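Long-range contact in glucose-6-phosphate 1-dehydrogenase (Kluyveromyces lactis, PDB 7E6I), which oxidises glucose 6-phosphate to 6-phosphogluconolactone with NADP+, the first and rate-limiting step of the oxidative pentose phosphate pathway: residues D310-A318 with L450-Y461. Sequence-based numbering, arbitrary orientation.
Sequences DSKCVTFAA and LEGPDGPQPKIY
Tyr461 lays the CE1 corner of its ring against Phe316 CB, 3.6 Å away, at the margin of the mixed beta sheet of the C-terminal glucose-6-phosphate dehydrogenase domain. Strands 316-321 and 459-462 are not neighbours in that sheet: strand 285-291 runs between them, antiparallel to the first and parallel to the second, and the tyrosine reaches past it. With chi1 at 64°, its CG sits between the backbone N and carbonyl carbon of Tyr461, and the hydroxyl ends up beside Thr315. There Thr315 OG1 donates to Tyr461 OH across 3.0 Å, approaching the ring obliquely. The same phenolic oxygen is also hydrogen-bonded to the backbone O of Lys339, a residue that lines the pocket of the bound glucose 6-phosphate; the sugar phosphate itself lies about 10 Å from the Thr315 side chain. Thr315 and Phe316 both face Gly288 in a classic beta bulge, and the Phe316 ring leads away toward Pro468 and Leu471.

Nearer the end of helix 433-451, the contact passes to Lys312 and Pro458. The proline ring abuts backbone, its CG 3.5 Å from Lys312 O, while Pro458 CD lies 4.0 Å from Lys312 CB. Beyond this, the lysine chain follows the 455-457 backbone, CD being 3.7 Å from Pro456 O, and bends at chi3 (-64°) and chi4. Its amine thereby comes to the type I turn from Gly452 to Gly455, which is closed by Gly455 N bonding to Gly452 O. The polar grip here is slight: Lys312 NZ makes a weak hydrogen bond of 3.3 Å to Gly455 O.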
ATOM      1  N   ASP A 310       6.555  22.275 -20.915  1.00 51.49           N
ATOM      2  CA  ASP A 310       5.675  21.514 -21.792  1.00 52.03           C
ATOM      3  C   ASP A 310       5.220  20.186 -21.171  1.00 54.16           C
ATOM      4  O   ASP A 310       4.734  19.304 -21.893  1.00 50.54           O
ATOM      5  CB  ASP A 310       6.376  21.246 -23.121  1.00 52.87           C
ATOM      6  CG  ASP A 310       7.658  20.457 -22.945  1.00 60.73           C
ATOM      7  OD1 ASP A 310       8.218  20.480 -21.823  1.00 61.47           O
ATOM      8  OD2 ASP A 310       8.102  19.809 -23.917  1.00 68.42           O
ATOM      9  N   SER A 311       5.377  20.027 -19.858  1.00 49.95           N
ATOM     10  CA  SER A 311       5.131  18.744 -19.215  1.00 48.90           C
ATOM     11  C   SER A 311       3.667  18.328 -19.319  1.00 45.31           C
ATOM     12  O   SER A 311       2.765  19.092 -18.967  1.00 43.50           O
ATOM     13  CB  SER A 311       5.544  18.816 -17.749  1.00 46.11           C
ATOM     14  OG  SER A 311       5.111  17.664 -17.062  1.00 46.90           O
ATOM     15  N   LYS A 312       3.432  17.101 -19.782  1.00 44.92           N
ATOM     16  CA  LYS A 312       2.101  16.510 -19.798  1.00 43.31           C
ATOM     17  C   LYS A 312       1.847  15.610 -18.586  1.00 43.32           C
ATOM     18  O   LYS A 312       0.990  14.718 -18.653  1.00 43.77           O
ATOM     19  CB  LYS A 312       1.895  15.717 -21.088  1.00 42.15           C
ATOM     20  CG  LYS A 312       2.059  16.525 -22.367  1.00 50.21           C
ATOM     21  CD  LYS A 312       1.284  15.876 -23.525  1.00 53.12           C
ATOM     22  CE  LYS A 312       1.841  14.488 -23.857  1.00 59.08           C
ATOM     23  NZ  LYS A 312       2.346  14.372 -25.265  1.00 67.00           N
ATOM     24  N   CYS A 313       2.572  15.815 -17.485  1.00 38.53           N
ATOM     25  CA  CYS A 313       2.473  14.903 -16.352  1.00 36.67           C
ATOM     26  C   CYS A 313       1.075  14.940 -15.736  1.00 36.41           C
ATOM     27  O   CYS A 313       0.514  16.013 -15.483  1.00 34.10           O
ATOM     28  CB  CYS A 313       3.513  15.242 -15.297  1.00 37.09           C
ATOM     29  SG  CYS A 313       3.538  14.050 -13.941  1.00 38.19           S
ATOM     30  N   VAL A 314       0.525  13.759 -15.477  1.00 34.26           N
ATOM     31  CA  VAL A 314      -0.803  13.621 -14.889  1.00 36.04           C
ATOM     32  C   VAL A 314      -0.675  13.628 -13.368  1.00 31.95           C
ATOM     33  O   VAL A 314      -0.034  12.743 -12.791  1.00 30.77           O
ATOM     34  CB  VAL A 314      -1.479  12.330 -15.375  1.00 36.01           C
ATOM     35  CG1 VAL A 314      -2.804  12.170 -14.731  1.00 34.59           C
ATOM     36  CG2 VAL A 314      -1.648  12.347 -16.883  1.00 36.09           C
ATOM     37  N   THR A 315      -1.308  14.601 -12.711  1.00 30.78           N
ATOM     38  CA  THR A 315      -1.373  14.616 -11.251  1.00 30.90           C
ATOM     39  C   THR A 315      -2.752  14.231 -10.721  1.00 28.09           C
ATOM     40  O   THR A 315      -2.923  14.079  -9.503  1.00 26.33           O
ATOM     41  CB  THR A 315      -0.950  15.996 -10.705  1.00 31.82           C
ATOM     42  OG1 THR A 315      -1.908  16.988 -11.087  1.00 31.42           O
ATOM     43  CG2 THR A 315       0.406  16.398 -11.266  1.00 35.27           C
ATOM     44  N   PHE A 316      -3.738  14.068 -11.603  1.00 28.37           N
ATOM     45  CA  PHE A 316      -5.045  13.534 -11.254  1.00 28.33           C
ATOM     46  C   PHE A 316      -5.476  12.608 -12.370  1.00 29.64           C
ATOM     47  O   PHE A 316      -5.412  12.994 -13.540  1.00 32.27           O
ATOM     48  CB  PHE A 316      -6.103  14.635 -11.081  1.00 31.25           C
ATOM     49  CG  PHE A 316      -7.498  14.099 -10.885  1.00 31.66           C
ATOM     50  CD1 PHE A 316      -8.242  13.624 -11.953  1.00 32.81           C
ATOM     51  CD2 PHE A 316      -8.053  14.058  -9.628  1.00 31.87           C
ATOM     52  CE1 PHE A 316      -9.488  13.109 -11.764  1.00 32.74           C
ATOM     53  CE2 PHE A 316      -9.304  13.547  -9.442  1.00 33.32           C
ATOM     54  CZ  PHE A 316     -10.025  13.069 -10.517  1.00 32.31           C
ATOM     55  N   ALA A 317      -5.988  11.431 -12.013  1.00 29.31           N
ATOM     56  CA  ALA A 317      -6.546  10.507 -12.993  1.00 29.19           C
ATOM     57  C   ALA A 317      -7.766   9.801 -12.427  1.00 26.82           C
ATOM     58  O   ALA A 317      -7.763   9.353 -11.277  1.00 25.81           O
ATOM     59  CB  ALA A 317      -5.514   9.456 -13.436  1.00 26.22           C
ATOM     60  N   ALA A 318      -8.801   9.680 -13.254  1.00 28.12           N
ATOM     61  CA  ALA A 318      -9.927   8.795 -12.999  1.00 25.82           C
ATOM     62  C   ALA A 318      -9.960   7.790 -14.137  1.00 29.26           C
ATOM     63  O   ALA A 318      -9.844   8.179 -15.303  1.00 31.77           O
ATOM     64  CB  ALA A 318     -11.240   9.573 -12.898  1.00 24.19           C
ATOM     65  N   LEU A 450      -0.453   7.174 -22.734  1.00 40.48           N
ATOM     66  CA  LEU A 450      -0.419   8.524 -22.182  1.00 41.19           C
ATOM     67  C   LEU A 450       0.940   9.183 -22.389  1.00 46.49           C
ATOM     68  O   LEU A 450       1.021  10.396 -22.607  1.00 46.63           O
ATOM     69  CB  LEU A 450      -0.752   8.485 -20.695  1.00 41.30           C
ATOM     70  CG  LEU A 450      -2.176   8.094 -20.290  1.00 41.42           C
ATOM     71  CD1 LEU A 450      -2.351   8.245 -18.769  1.00 36.88           C
ATOM     72  CD2 LEU A 450      -3.192   8.922 -21.044  1.00 39.62           C
ATOM     73  N   GLU A 451       2.020   8.412 -22.292  1.00 47.05           N
ATOM     74  CA  GLU A 451       3.368   8.957 -22.322  1.00 45.48           C
ATOM     75  C   GLU A 451       4.006   8.905 -23.701  1.00 49.93           C
ATOM     76  O   GLU A 451       5.145   9.354 -23.863  1.00 55.07           O
ATOM     77  CB  GLU A 451       4.244   8.222 -21.301  1.00 46.16           C
ATOM     78  CG  GLU A 451       3.920   8.637 -19.866  1.00 47.08           C
ATOM     79  CD  GLU A 451       4.299   7.597 -18.834  1.00 47.40           C
ATOM     80  OE1 GLU A 451       3.903   7.760 -17.654  1.00 45.90           O
ATOM     81  OE2 GLU A 451       5.005   6.623 -19.192  1.00 49.30           O
ATOM     82  N   GLY A 452       3.301   8.384 -24.696  1.00 51.93           N
ATOM     83  CA  GLY A 452       3.779   8.387 -26.053  1.00 57.54           C
ATOM     84  C   GLY A 452       3.567   9.739 -26.708  1.00 65.57           C
ATOM     85  O   GLY A 452       3.165  10.718 -26.074  1.00 62.11           O
ATOM     86  N   PRO A 453       3.824   9.799 -28.017  1.00 72.63           N
ATOM     87  CA  PRO A 453       3.732  11.090 -28.717  1.00 72.61           C
ATOM     88  C   PRO A 453       2.304  11.590 -28.836  1.00 73.79           C
ATOM     89  O   PRO A 453       2.065  12.794 -28.679  1.00 72.93           O
ATOM     90  CB  PRO A 453       4.348  10.776 -30.087  1.00 76.04           C
ATOM     91  CG  PRO A 453       4.068   9.295 -30.293  1.00 80.67           C
ATOM     92  CD  PRO A 453       4.084   8.661 -28.929  1.00 75.47           C
ATOM     93  N   ASP A 454       1.345  10.695 -29.099  1.00 72.97           N
ATOM     94  CA  ASP A 454      -0.073  11.033 -29.150  1.00 71.75           C
ATOM     95  C   ASP A 454      -0.717  11.110 -27.771  1.00 68.12           C
ATOM     96  O   ASP A 454      -1.956  11.039 -27.676  1.00 63.74           O
ATOM     97  CB  ASP A 454      -0.832  10.021 -30.008  1.00 79.32           C
ATOM     98  CG  ASP A 454      -1.000  10.484 -31.441  1.00 90.00           C
ATOM     99  OD1 ASP A 454      -0.418  11.534 -31.797  1.00 93.87           O
ATOM    100  OD2 ASP A 454      -1.724   9.812 -32.207  1.00 94.13           O
ATOM    101  N   GLY A 455       0.075  11.246 -26.709  1.00 62.48           N
ATOM    102  CA  GLY A 455      -0.466  11.318 -25.376  1.00 55.02           C
ATOM    103  C   GLY A 455      -1.316  12.556 -25.184  1.00 51.25           C
ATOM    104  O   GLY A 455      -0.903  13.670 -25.507  1.00 49.67           O
ATOM    105  N   PRO A 456      -2.523  12.384 -24.646  1.00 50.89           N
ATOM    106  CA  PRO A 456      -3.413  13.531 -24.444  1.00 46.67           C
ATOM    107  C   PRO A 456      -2.806  14.545 -23.491  1.00 46.94           C
ATOM    108  O   PRO A 456      -1.958  14.230 -22.655  1.00 49.41           O
ATOM    109  CB  PRO A 456      -4.676  12.905 -23.846  1.00 46.01           C
ATOM    110  CG  PRO A 456      -4.595  11.450 -24.198  1.00 48.11           C
ATOM    111  CD  PRO A 456      -3.136  11.124 -24.192  1.00 48.07           C
ATOM    112  N   GLN A 457      -3.242  15.790 -23.634  1.00 45.94           N
ATOM    113  CA  GLN A 457      -2.814  16.836 -22.724  1.00 45.72           C
ATOM    114  C   GLN A 457      -3.730  16.835 -21.513  1.00 45.84           C
ATOM    115  O   GLN A 457      -4.953  16.907 -21.686  1.00 47.69           O
ATOM    116  CB  GLN A 457      -2.856  18.199 -23.414  1.00 46.72           C
ATOM    117  CG  GLN A 457      -3.028  19.389 -22.467  1.00 48.46           C
ATOM    118  CD  GLN A 457      -1.731  19.781 -21.772  1.00 49.41           C
ATOM    119  OE1 GLN A 457      -0.645  19.675 -22.356  1.00 45.02           O
ATOM    120  NE2 GLN A 457      -1.836  20.218 -20.507  1.00 45.56           N
ATOM    121  N   PRO A 458      -3.210  16.707 -20.294  1.00 43.64           N
ATOM    122  CA  PRO A 458      -4.090  16.767 -19.124  1.00 40.59           C
ATOM    123  C   PRO A 458      -4.815  18.097 -19.054  1.00 42.12           C
ATOM    124  O   PRO A 458      -4.245  19.154 -19.327  1.00 45.70           O
ATOM    125  CB  PRO A 458      -3.136  16.580 -17.935  1.00 38.03           C
ATOM    126  CG  PRO A 458      -1.768  16.792 -18.491  1.00 40.48           C
ATOM    127  CD  PRO A 458      -1.835  16.354 -19.925  1.00 41.73           C
ATOM    128  N   LYS A 459      -6.094  18.033 -18.718  1.00 41.49           N
ATOM    129  CA  LYS A 459      -6.827  19.247 -18.424  1.00 40.18           C
ATOM    130  C   LYS A 459      -6.305  19.853 -17.124  1.00 38.67           C
ATOM    131  O   LYS A 459      -5.897  19.139 -16.209  1.00 39.80           O
ATOM    132  CB  LYS A 459      -8.318  18.941 -18.352  1.00 39.98           C
ATOM    133  CG  LYS A 459      -8.931  19.126 -16.988  1.00 48.71           C
ATOM    134  CD  LYS A 459     -10.434  18.798 -17.000  1.00 57.11           C
ATOM    135  CE  LYS A 459     -10.778  17.606 -17.903  1.00 51.34           C
ATOM    136  NZ  LYS A 459     -12.220  17.237 -17.763  1.00 54.10           N
ATOM    137  N   ILE A 460      -6.279  21.183 -17.059  1.00 37.74           N
ATOM    138  CA  ILE A 460      -5.731  21.894 -15.907  1.00 38.04           C
ATOM    139  C   ILE A 460      -6.823  22.073 -14.865  1.00 39.65           C
ATOM    140  O   ILE A 460      -7.991  22.294 -15.204  1.00 46.57           O
ATOM    141  CB  ILE A 460      -5.132  23.248 -16.334  1.00 40.58           C
ATOM    142  CG1 ILE A 460      -4.072  23.027 -17.410  1.00 37.49           C
ATOM    143  CG2 ILE A 460      -4.500  23.967 -15.153  1.00 35.01           C
ATOM    144  CD1 ILE A 460      -2.819  22.362 -16.863  1.00 38.94           C
ATOM    145  N   TYR A 461      -6.460  21.958 -13.585  1.00 37.78           N
ATOM    146  CA  TYR A 461      -7.432  22.174 -12.513  1.00 41.63           C
ATOM    147  C   TYR A 461      -6.735  22.963 -11.418  1.00 39.86           C
ATOM    148  O   TYR A 461      -5.540  22.762 -11.176  1.00 40.98           O
ATOM    149  CB  TYR A 461      -8.016  20.859 -11.937  1.00 40.77           C
ATOM    150  CG  TYR A 461      -7.027  19.939 -11.249  1.00 36.95           C
ATOM    151  CD1 TYR A 461      -6.300  19.008 -11.979  1.00 36.26           C
ATOM    152  CD2 TYR A 461      -6.839  19.985  -9.878  1.00 34.90           C
ATOM    153  CE1 TYR A 461      -5.397  18.162 -11.371  1.00 33.51           C
ATOM    154  CE2 TYR A 461      -5.937  19.145  -9.261  1.00 35.37           C
ATOM    155  CZ  TYR A 461      -5.216  18.229 -10.014  1.00 34.83           C
ATOM    156  OH  TYR A 461      -4.313  17.372  -9.406  1.00 31.11           O
TER